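Local coordinates for esterase (Uncultured bacterium, PDB 5EGN), which probably hydrolyses carboxylic esters and opens the lactone ring of N-acyl homoserine lactones, the signals of bacterial quorum sensing, at residues A[32-44]-A[243-257]. The protein carries 2 engineered substitutions. Numbering follows the deposited sequence.
Sequences GGIWYFQTFPFAQ and FYQLERPSEFNELLR
Phe37 and Gln38 of the short, weakly bonded helix at about 36-39 pass close to Pro249 and Asn253 of helix 249-257, with CA separations of 6.4 Å for Phe37–Pro249 and 6.5 Å for Gln38–Asn253, while the CA atoms of Ile34 and Trp35 lie nearest those of Leu246 and Gln245 in helix 244-247. Gln38 is a knob in a hole formed by Gln245, Pro249, Phe252 and Asn253. A bend at chi2 (75°) turns its amide across to the second helix pair, and NE2 donates both to Gln245 O, in the carbonyl plane on a lone pair (3.1 Å), and to Asn253 OD1 (3.2 Å). The Asn253 amide is gripped at both ends, because its ND2 also donates almost straight (178°) to Phe37 O, a pattern consistent with the modelled orientation of both amides. Trp35 receives Gln245 NE2 over one face of its indole, the amide and ring planes 30° apart; the same NE2 is hydrogen-bonded to Asn92 OD1. On the other flank, Phe42 takes Leu256 CD2 over a face in a CH-pi contact, 3.9 Å from the ring centroid, and turns its edge to Asn253 O. Ile34 CG1 packs on Leu246 CD1 (3.6 Å), whereas Phe37 presents its ring edge to Leu246 CD2. This buried polar network within an apolar surround joins the segment after strand 21-25 to the C-terminal helix of an alpha/beta hydrolase fold, with the Trp35 side chain near, though not touching, the probable nucleophile elbow at Ser93.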
ATOM      1  N   GLY A  32      -4.119  -4.037   4.987  1.00 22.57           N
ATOM      2  CA  GLY A  32      -2.677  -4.050   5.169  1.00 21.83           C
ATOM      3  C   GLY A  32      -1.914  -2.995   4.389  1.00 21.72           C
ATOM      4  O   GLY A  32      -0.809  -2.599   4.779  1.00 21.79           O
ATOM      5  N   GLY A  33      -2.509  -2.531   3.293  1.00 22.09           N
ATOM      6  CA  GLY A  33      -1.891  -1.524   2.450  1.00 21.88           C
ATOM      7  C   GLY A  33      -1.421  -0.315   3.239  1.00 21.52           C
ATOM      8  O   GLY A  33      -0.369   0.248   2.955  1.00 21.46           O
ATOM      9  N   ILE A  34      -2.195   0.062   4.255  1.00 22.05           N
ATOM     10  CA  ILE A  34      -1.883   1.207   5.115  1.00 22.09           C
ATOM     11  C   ILE A  34      -0.454   1.190   5.682  1.00 20.95           C
ATOM     12  O   ILE A  34       0.056   2.227   6.107  1.00 20.33           O
ATOM     13  CB  ILE A  34      -2.886   1.299   6.301  1.00 21.71           C
ATOM     14  CG1 ILE A  34      -2.926   2.715   6.887  1.00 21.16           C
ATOM     15  CG2 ILE A  34      -2.555   0.272   7.377  1.00 21.92           C
ATOM     16  CD1 ILE A  34      -3.987   2.909   7.947  1.00 21.42           C
ATOM     17  N   TRP A  35       0.193   0.026   5.674  1.00 20.64           N
ATOM     18  CA  TRP A  35       1.542  -0.089   6.220  1.00 20.79           C
ATOM     19  C   TRP A  35       2.635   0.037   5.158  1.00 20.39           C
ATOM     20  O   TRP A  35       3.781  -0.359   5.403  1.00 20.42           O
ATOM     21  CB  TRP A  35       1.695  -1.422   6.953  1.00 21.13           C
ATOM     22  CG  TRP A  35       0.753  -1.587   8.101  1.00 21.32           C
ATOM     23  CD1 TRP A  35      -0.279  -2.472   8.192  1.00 21.66           C
ATOM     24  CD2 TRP A  35       0.752  -0.840   9.324  1.00 21.35           C
ATOM     25  NE1 TRP A  35      -0.918  -2.330   9.399  1.00 22.09           N
ATOM     26  CE2 TRP A  35      -0.306  -1.332  10.112  1.00 22.40           C
ATOM     27  CE3 TRP A  35       1.544   0.197   9.831  1.00 21.72           C
ATOM     28  CZ2 TRP A  35      -0.594  -0.827  11.379  1.00 22.53           C
ATOM     29  CZ3 TRP A  35       1.256   0.699  11.092  1.00 22.01           C
ATOM     30  CH2 TRP A  35       0.196   0.185  11.850  1.00 22.55           C
ATOM     31  N   TYR A  36       2.284   0.599   3.999  1.00 20.29           N
ATOM     32  CA  TYR A  36       3.188   0.654   2.847  1.00 20.10           C
ATOM     33  C   TYR A  36       4.532   1.289   3.183  1.00 19.97           C
ATOM     34  O   TYR A  36       5.577   0.804   2.757  1.00 19.98           O
ATOM     35  CB  TYR A  36       2.536   1.412   1.675  1.00 19.94           C
ATOM     36  CG  TYR A  36       3.439   1.518   0.460  1.00 19.60           C
ATOM     37  CD1 TYR A  36       3.730   0.398  -0.308  1.00 19.16           C
ATOM     38  CD2 TYR A  36       4.024   2.727   0.102  1.00 20.04           C
ATOM     39  CE1 TYR A  36       4.568   0.478  -1.404  1.00 19.83           C
ATOM     40  CE2 TYR A  36       4.866   2.815  -0.997  1.00 20.48           C
ATOM     41  CZ  TYR A  36       5.132   1.688  -1.743  1.00 20.33           C
ATOM     42  OH  TYR A  36       5.964   1.765  -2.833  1.00 19.90           O
ATOM     43  N   PHE A  37       4.509   2.364   3.959  1.00 20.21           N
ATOM     44  CA  PHE A  37       5.746   3.070   4.268  1.00 20.45           C
ATOM     45  C   PHE A  37       6.531   2.425   5.406  1.00 20.89           C
ATOM     46  O   PHE A  37       7.682   2.787   5.647  1.00 21.13           O
ATOM     47  CB  PHE A  37       5.460   4.530   4.612  1.00 20.77           C
ATOM     48  CG  PHE A  37       4.905   5.327   3.470  1.00 20.27           C
ATOM     49  CD1 PHE A  37       5.703   5.679   2.394  1.00 20.63           C
ATOM     50  CD2 PHE A  37       3.582   5.731   3.476  1.00 20.67           C
ATOM     51  CE1 PHE A  37       5.187   6.417   1.342  1.00 21.04           C
ATOM     52  CE2 PHE A  37       3.061   6.469   2.431  1.00 20.56           C
ATOM     53  CZ  PHE A  37       3.864   6.812   1.363  1.00 20.15           C
ATOM     54  N   GLN A  38       5.916   1.473   6.102  1.00 21.39           N
ATOM     55  CA  GLN A  38       6.593   0.768   7.185  1.00 21.30           C
ATOM     56  C   GLN A  38       7.104  -0.591   6.725  1.00 21.10           C
ATOM     57  O   GLN A  38       8.214  -0.999   7.062  1.00 21.00           O
ATOM     58  CB  GLN A  38       5.659   0.585   8.384  1.00 21.25           C
ATOM     59  CG  GLN A  38       5.416   1.846   9.197  1.00 22.46           C
ATOM     60  CD  GLN A  38       4.483   2.820   8.509  1.00 21.70           C
ATOM     61  OE1 GLN A  38       3.430   2.438   8.003  1.00 20.62           O
ATOM     62  NE2 GLN A  38       4.869   4.091   8.488  1.00 22.89           N
ATOM     63  N   THR A  39       6.274  -1.272   5.940  1.00 21.16           N
ATOM     64  CA  THR A  39       6.489  -2.664   5.558  1.00 21.10           C
ATOM     65  C   THR A  39       7.882  -2.967   5.009  1.00 21.21           C
ATOM     66  O   THR A  39       8.545  -3.897   5.463  1.00 21.70           O
ATOM     67  CB  THR A  39       5.453  -3.100   4.505  1.00 20.26           C
ATOM     68  OG1 THR A  39       4.136  -2.984   5.055  1.00 20.49           O
ATOM     69  CG2 THR A  39       5.694  -4.539   4.077  1.00 20.93           C
ATOM     70  N   PHE A  40       8.325  -2.176   4.041  1.00 20.83           N
ATOM     71  CA  PHE A  40       9.548  -2.492   3.309  1.00 21.35           C
ATOM     72  C   PHE A  40      10.841  -1.936   3.926  1.00 21.80           C
ATOM     73  O   PHE A  40      11.871  -2.608   3.871  1.00 22.56           O
ATOM     74  CB  PHE A  40       9.401  -2.027   1.858  1.00 20.84           C
ATOM     75  CG  PHE A  40       8.231  -2.649   1.151  1.00 21.04           C
ATOM     76  CD1 PHE A  40       8.334  -3.915   0.600  1.00 21.56           C
ATOM     77  CD2 PHE A  40       7.021  -1.982   1.061  1.00 20.59           C
ATOM     78  CE1 PHE A  40       7.257  -4.499  -0.040  1.00 21.20           C
ATOM     79  CE2 PHE A  40       5.940  -2.561   0.423  1.00 20.98           C
ATOM     80  CZ  PHE A  40       6.058  -3.821  -0.128  1.00 21.00           C
ATOM     81  N   PRO A  41      10.811  -0.715   4.496  1.00 21.73           N
ATOM     82  CA  PRO A  41      12.017  -0.314   5.230  1.00 22.11           C
ATOM     83  C   PRO A  41      12.335  -1.249   6.397  1.00 22.14           C
ATOM     84  O   PRO A  41      13.505  -1.545   6.642  1.00 22.20           O
ATOM     85  CB  PRO A  41      11.668   1.088   5.732  1.00 22.49           C
ATOM     86  CG  PRO A  41      10.731   1.610   4.709  1.00 22.03           C
ATOM     87  CD  PRO A  41       9.899   0.428   4.294  1.00 21.14           C
ATOM     88  N   PHE A  42      11.307  -1.717   7.096  1.00 22.76           N
ATOM     89  CA  PHE A  42      11.508  -2.643   8.205  1.00 23.31           C
ATOM     90  C   PHE A  42      11.756  -4.065   7.712  1.00 22.40           C
ATOM     91  O   PHE A  42      12.191  -4.924   8.474  1.00 23.00           O
ATOM     92  CB  PHE A  42      10.311  -2.612   9.156  1.00 23.27           C
ATOM     93  CG  PHE A  42      10.293  -1.414  10.059  1.00 24.27           C
ATOM     94  CD1 PHE A  42      11.050  -1.396  11.218  1.00 26.34           C
ATOM     95  CD2 PHE A  42       9.530  -0.303   9.747  1.00 24.68           C
ATOM     96  CE1 PHE A  42      11.042  -0.294  12.051  1.00 29.03           C
ATOM     97  CE2 PHE A  42       9.518   0.802  10.574  1.00 26.48           C
ATOM     98  CZ  PHE A  42      10.276   0.807  11.726  1.00 29.43           C
ATOM     99  N   ALA A  43      11.484  -4.309   6.435  1.00 22.65           N
ATOM    100  CA  ALA A  43      11.767  -5.606   5.833  1.00 22.56           C
ATOM    101  C   ALA A  43      13.261  -5.764   5.572  1.00 22.20           C
ATOM    102  O   ALA A  43      13.740  -6.861   5.292  1.00 22.56           O
ATOM    103  CB  ALA A  43      10.984  -5.781   4.545  1.00 23.13           C
ATOM    104  N   GLN A  44      13.992  -4.658   5.661  1.00 22.48           N
ATOM    105  CA  GLN A  44      15.435  -4.674   5.456  1.00 22.63           C
ATOM    106  C   GLN A  44      16.159  -5.230   6.678  1.00 22.92           C
ATOM    107  O   GLN A  44      17.231  -5.820   6.561  1.00 22.83           O
ATOM    108  CB  GLN A  44      15.954  -3.269   5.142  1.00 22.80           C
ATOM    109  CG  GLN A  44      15.342  -2.627   3.908  1.00 22.32           C
ATOM    110  CD  GLN A  44      15.953  -1.276   3.596  1.00 22.50           C
ATOM    111  OE1 GLN A  44      15.272  -0.251   3.622  1.00 22.30           O
ATOM    112  NE2 GLN A  44      17.247  -1.267   3.301  1.00 22.89           N
ATOM    113  N   PHE A 243      -3.754   8.334  12.356  1.00 24.97           N
ATOM    114  CA  PHE A 243      -2.866   7.586  11.476  1.00 24.40           C
ATOM    115  C   PHE A 243      -1.451   8.153  11.427  1.00 24.47           C
ATOM    116  O   PHE A 243      -1.030   8.703  10.413  1.00 28.54           O
ATOM    117  CB  PHE A 243      -3.458   7.537  10.067  1.00 24.27           C
ATOM    118  CG  PHE A 243      -4.923   7.208  10.041  1.00 23.95           C
ATOM    119  CD1 PHE A 243      -5.356   5.897  10.148  1.00 23.92           C
ATOM    120  CD2 PHE A 243      -5.869   8.213   9.913  1.00 24.33           C
ATOM    121  CE1 PHE A 243      -6.705   5.595  10.125  1.00 24.33           C
ATOM    122  CE2 PHE A 243      -7.217   7.917   9.889  1.00 24.36           C
ATOM    123  CZ  PHE A 243      -7.636   6.606   9.997  1.00 24.31           C
ATOM    124  N   TYR A 244      -0.721   7.998  12.527  1.00 24.58           N
ATOM    125  CA  TYR A 244       0.661   8.458  12.624  1.00 24.87           C
ATOM    126  C   TYR A 244       1.543   7.852  11.531  1.00 24.67           C
ATOM    127  O   TYR A 244       2.449   8.510  11.020  1.00 24.39           O
ATOM    128  CB  TYR A 244       1.229   8.119  14.006  1.00 25.24           C
ATOM    129  CG  TYR A 244       2.537   8.802  14.348  1.00 26.53           C
ATOM    130  CD1 TYR A 244       2.952   9.942  13.673  1.00 27.24           C
ATOM    131  CD2 TYR A 244       3.359   8.301  15.350  1.00 26.64           C
ATOM    132  CE1 TYR A 244       4.146  10.564  13.986  1.00 28.18           C
ATOM    133  CE2 TYR A 244       4.553   8.915  15.669  1.00 27.64           C
ATOM    134  CZ  TYR A 244       4.943  10.045  14.986  1.00 28.79           C
ATOM    135  OH  TYR A 244       6.133  10.658  15.304  1.00 29.88           O
ATOM    136  N   GLN A 245       1.268   6.603  11.167  1.00 24.78           N
ATOM    137  CA  GLN A 245       2.096   5.903  10.190  1.00 23.75           C
ATOM    138  C   GLN A 245       1.910   6.465   8.782  1.00 23.12           C
ATOM    139  O   GLN A 245       2.725   6.216   7.896  1.00 22.85           O
ATOM    140  CB  GLN A 245       1.793   4.400  10.198  1.00 22.75           C
ATOM    141  CG  GLN A 245       0.521   3.995   9.472  1.00 22.20           C
ATOM    142  CD  GLN A 245      -0.705   4.043  10.360  1.00 22.80           C
ATOM    143  OE1 GLN A 245      -1.000   5.065  10.975  1.00 23.43           O
ATOM    144  NE2 GLN A 245      -1.424   2.929  10.436  1.00 22.61           N
ATOM    145  N   LEU A 246       0.840   7.229   8.582  1.00 23.44           N
ATOM    146  CA  LEU A 246       0.584   7.859   7.290  1.00 23.59           C
ATOM    147  C   LEU A 246       0.790   9.371   7.337  1.00 24.02           C
ATOM    148  O   LEU A 246       1.244   9.972   6.362  1.00 23.87           O
ATOM    149  CB  LEU A 246      -0.835   7.549   6.811  1.00 23.28           C
ATOM    150  CG  LEU A 246      -1.054   6.199   6.128  1.00 21.94           C
ATOM    151  CD1 LEU A 246      -2.479   6.096   5.611  1.00 21.56           C
ATOM    152  CD2 LEU A 246      -0.054   6.006   5.000  1.00 21.37           C
ATOM    153  N   GLU A 247       0.450   9.982   8.467  1.00 24.65           N
ATOM    154  CA  GLU A 247       0.546  11.432   8.612  1.00 25.37           C
ATOM    155  C   GLU A 247       2.000  11.895   8.686  1.00 26.05           C
ATOM    156  O   GLU A 247       2.382  12.871   8.039  1.00 26.32           O
ATOM    157  CB  GLU A 247      -0.231  11.893   9.848  1.00 25.07           C
ATOM    158  CG  GLU A 247      -1.738  11.675   9.729  1.00 24.69           C
ATOM    159  CD  GLU A 247      -2.505  12.206  10.923  1.00 26.28           C
ATOM    160  OE1 GLU A 247      -3.193  11.404  11.591  1.00 25.82           O
ATOM    161  OE2 GLU A 247      -2.431  13.425  11.187  1.00 26.37           O
ATOM    162  N   ARG A 248       2.805  11.201   9.484  1.00 26.35           N
ATOM    163  CA  ARG A 248       4.240  11.469   9.551  1.00 27.22           C
ATOM    164  C   ARG A 248       5.017  10.154   9.561  1.00 26.62           C
ATOM    165  O   ARG A 248       5.587   9.777  10.584  1.00 28.34           O
ATOM    166  CB  ARG A 248       4.588  12.299  10.792  1.00 30.74           C
ATOM    167  CG  ARG A 248       3.794  13.590  10.930  1.00 32.30           C
ATOM    168  CD  ARG A 248       4.344  14.478  12.035  1.00 39.84           C
ATOM    169  NE  ARG A 248       5.652  15.026  11.689  1.00 38.66           N
ATOM    170  CZ  ARG A 248       5.832  16.112  10.944  1.00 41.42           C
ATOM    171  NH1 ARG A 248       4.786  16.768  10.460  1.00 40.71           N
ATOM    172  NH2 ARG A 248       7.058  16.541  10.679  1.00 41.05           N
ATOM    173  N   PRO A 249       5.044   9.457   8.412  1.00 26.13           N
ATOM    174  CA  PRO A 249       5.558   8.086   8.283  1.00 26.27           C
ATOM    175  C   PRO A 249       6.989   7.876   8.784  1.00 27.51           C
ATOM    176  O   PRO A 249       7.229   6.921   9.522  1.00 32.14           O
ATOM    177  CB  PRO A 249       5.480   7.830   6.775  1.00 24.60           C
ATOM    178  CG  PRO A 249       4.406   8.738   6.296  1.00 23.71           C
ATOM    179  CD  PRO A 249       4.559   9.977   7.121  1.00 24.86           C
ATOM    180  N   SER A 250       7.917   8.741   8.387  1.00 27.47           N
ATOM    181  CA  SER A 250       9.320   8.585   8.768  1.00 28.58           C
ATOM    182  C   SER A 250       9.530   8.690  10.279  1.00 30.75           C
ATOM    183  O   SER A 250      10.334   7.955  10.855  1.00 32.92           O
ATOM    184  CB  SER A 250      10.187   9.620   8.049  1.00 28.03           C
ATOM    185  OG  SER A 250      10.354   9.285   6.683  1.00 29.97           O
ATOM    186  N   GLU A 251       8.804   9.602  10.919  1.00 31.10           N
ATOM    187  CA  GLU A 251       8.905   9.769  12.364  1.00 32.98           C
ATOM    188  C   GLU A 251       8.353   8.555  13.106  1.00 31.22           C
ATOM    189  O   GLU A 251       8.933   8.110  14.103  1.00 32.33           O
ATOM    190  CB  GLU A 251       8.181  11.042  12.805  1.00 32.91           C
ATOM    191  CG  GLU A 251       8.859  12.314  12.328  1.00 35.84           C
ATOM    192  CD  GLU A 251       8.192  13.563  12.858  1.00 43.47           C
ATOM    193  OE1 GLU A 251       7.652  13.515  13.983  1.00 37.63           O
ATOM    194  OE2 GLU A 251       8.206  14.591  12.149  1.00 38.95           O
ATOM    195  N   PHE A 252       7.237   8.018  12.619  1.00 30.04           N
ATOM    196  CA  PHE A 252       6.709   6.769  13.155  1.00 29.75           C
ATOM    197  C   PHE A 252       7.742   5.661  12.991  1.00 30.30           C
ATOM    198  O   PHE A 252       7.911   4.823  13.875  1.00 31.12           O
ATOM    199  CB  PHE A 252       5.400   6.376  12.463  1.00 27.63           C
ATOM    200  CG  PHE A 252       4.795   5.103  12.994  1.00 26.61           C
ATOM    201  CD1 PHE A 252       3.932   5.133  14.076  1.00 25.99           C
ATOM    202  CD2 PHE A 252       5.096   3.879  12.417  1.00 26.09           C
ATOM    203  CE1 PHE A 252       3.378   3.970  14.572  1.00 25.91           C
ATOM    204  CE2 PHE A 252       4.545   2.711  12.910  1.00 26.92           C
ATOM    205  CZ  PHE A 252       3.685   2.758  13.988  1.00 25.56           C
ATOM    206  N   ASN A 253       8.426   5.666  11.849  1.00 30.40           N
ATOM    207  CA  ASN A 253       9.470   4.685  11.570  1.00 31.30           C
ATOM    208  C   ASN A 253      10.635   4.784  12.547  1.00 33.92           C
ATOM    209  O   ASN A 253      11.215   3.772  12.933  1.00 35.44           O
ATOM    210  CB  ASN A 253       9.983   4.845  10.138  1.00 30.56           C
ATOM    211  CG  ASN A 253       9.042   4.253   9.107  1.00 27.52           C
ATOM    212  OD1 ASN A 253       7.883   3.966   9.399  1.00 26.38           O
ATOM    213  ND2 ASN A 253       9.543   4.061   7.893  1.00 26.08           N
ATOM    214  N   GLU A 254      10.973   6.008  12.941  1.00 34.89           N
ATOM    215  CA  GLU A 254      12.025   6.226  13.930  1.00 37.27           C
ATOM    216  C   GLU A 254      11.583   5.764  15.312  1.00 35.13           C
ATOM    217  O   GLU A 254      12.361   5.175  16.063  1.00 35.28           O
ATOM    218  CB  GLU A 254      12.422   7.700  13.974  1.00 38.91           C
ATOM    219  CG  GLU A 254      13.022   8.213  12.681  1.00 41.64           C
ATOM    220  CD  GLU A 254      13.196   9.716  12.686  1.00 50.27           C
ATOM    221  OE1 GLU A 254      13.546  10.268  13.750  1.00 58.30           O
ATOM    222  OE2 GLU A 254      12.972  10.345  11.630  1.00 43.65           O
ATOM    223  N   LEU A 255      10.326   6.041  15.640  1.00 33.88           N
ATOM    224  CA  LEU A 255       9.760   5.635  16.920  1.00 33.58           C
ATOM    225  C   LEU A 255       9.739   4.114  17.049  1.00 35.15           C
ATOM    226  O   LEU A 255      10.063   3.566  18.103  1.00 36.48           O
ATOM    227  CB  LEU A 255       8.351   6.203  17.080  1.00 32.29           C
ATOM    228  CG  LEU A 255       7.732   6.172  18.476  1.00 32.02           C
ATOM    229  CD1 LEU A 255       8.608   6.917  19.468  1.00 34.37           C
ATOM    230  CD2 LEU A 255       6.345   6.781  18.434  1.00 30.23           C
ATOM    231  N   LEU A 256       9.361   3.438  15.967  1.00 35.01           N
ATOM    232  CA  LEU A 256       9.314   1.980  15.946  1.00 35.92           C
ATOM    233  C   LEU A 256      10.723   1.402  15.907  1.00 37.97           C
ATOM    234  O   LEU A 256      10.976   0.314  16.426  1.00 40.37           O
ATOM    235  CB  LEU A 256       8.497   1.483  14.749  1.00 33.19           C
ATOM    236  CG  LEU A 256       8.348  -0.029  14.559  1.00 31.97           C
ATOM    237  CD1 LEU A 256       7.927  -0.715  15.849  1.00 33.97           C
ATOM    238  CD2 LEU A 256       7.349  -0.328  13.450  1.00 29.02           C
ATOM    239  N   ARG A 257      11.641   2.144  15.298  1.00 38.26           N
ATOM    240  CA  ARG A 257      13.050   1.773  15.293  1.00 40.72           C
ATOM    241  C   ARG A 257      13.620   1.822  16.704  1.00 47.07           C
ATOM    242  O   ARG A 257      14.632   1.187  16.999  1.00 47.65           O
ATOM    243  CB  ARG A 257      13.851   2.694  14.372  1.00 40.96           C
ATOM    244  CG  ARG A 257      14.113   2.128  12.987  1.00 42.33           C
ATOM    245  CD  ARG A 257      14.825   3.145  12.105  1.00 43.61           C
ATOM    246  NE  ARG A 257      13.888   3.948  11.326  1.00 44.24           N
ATOM    247  CZ  ARG A 257      14.185   5.127  10.787  1.00 44.54           C
ATOM    248  NH1 ARG A 257      15.391   5.647  10.955  1.00 53.97           N
ATOM    249  NH2 ARG A 257      13.272   5.790  10.088  1.00 43.81           N
TER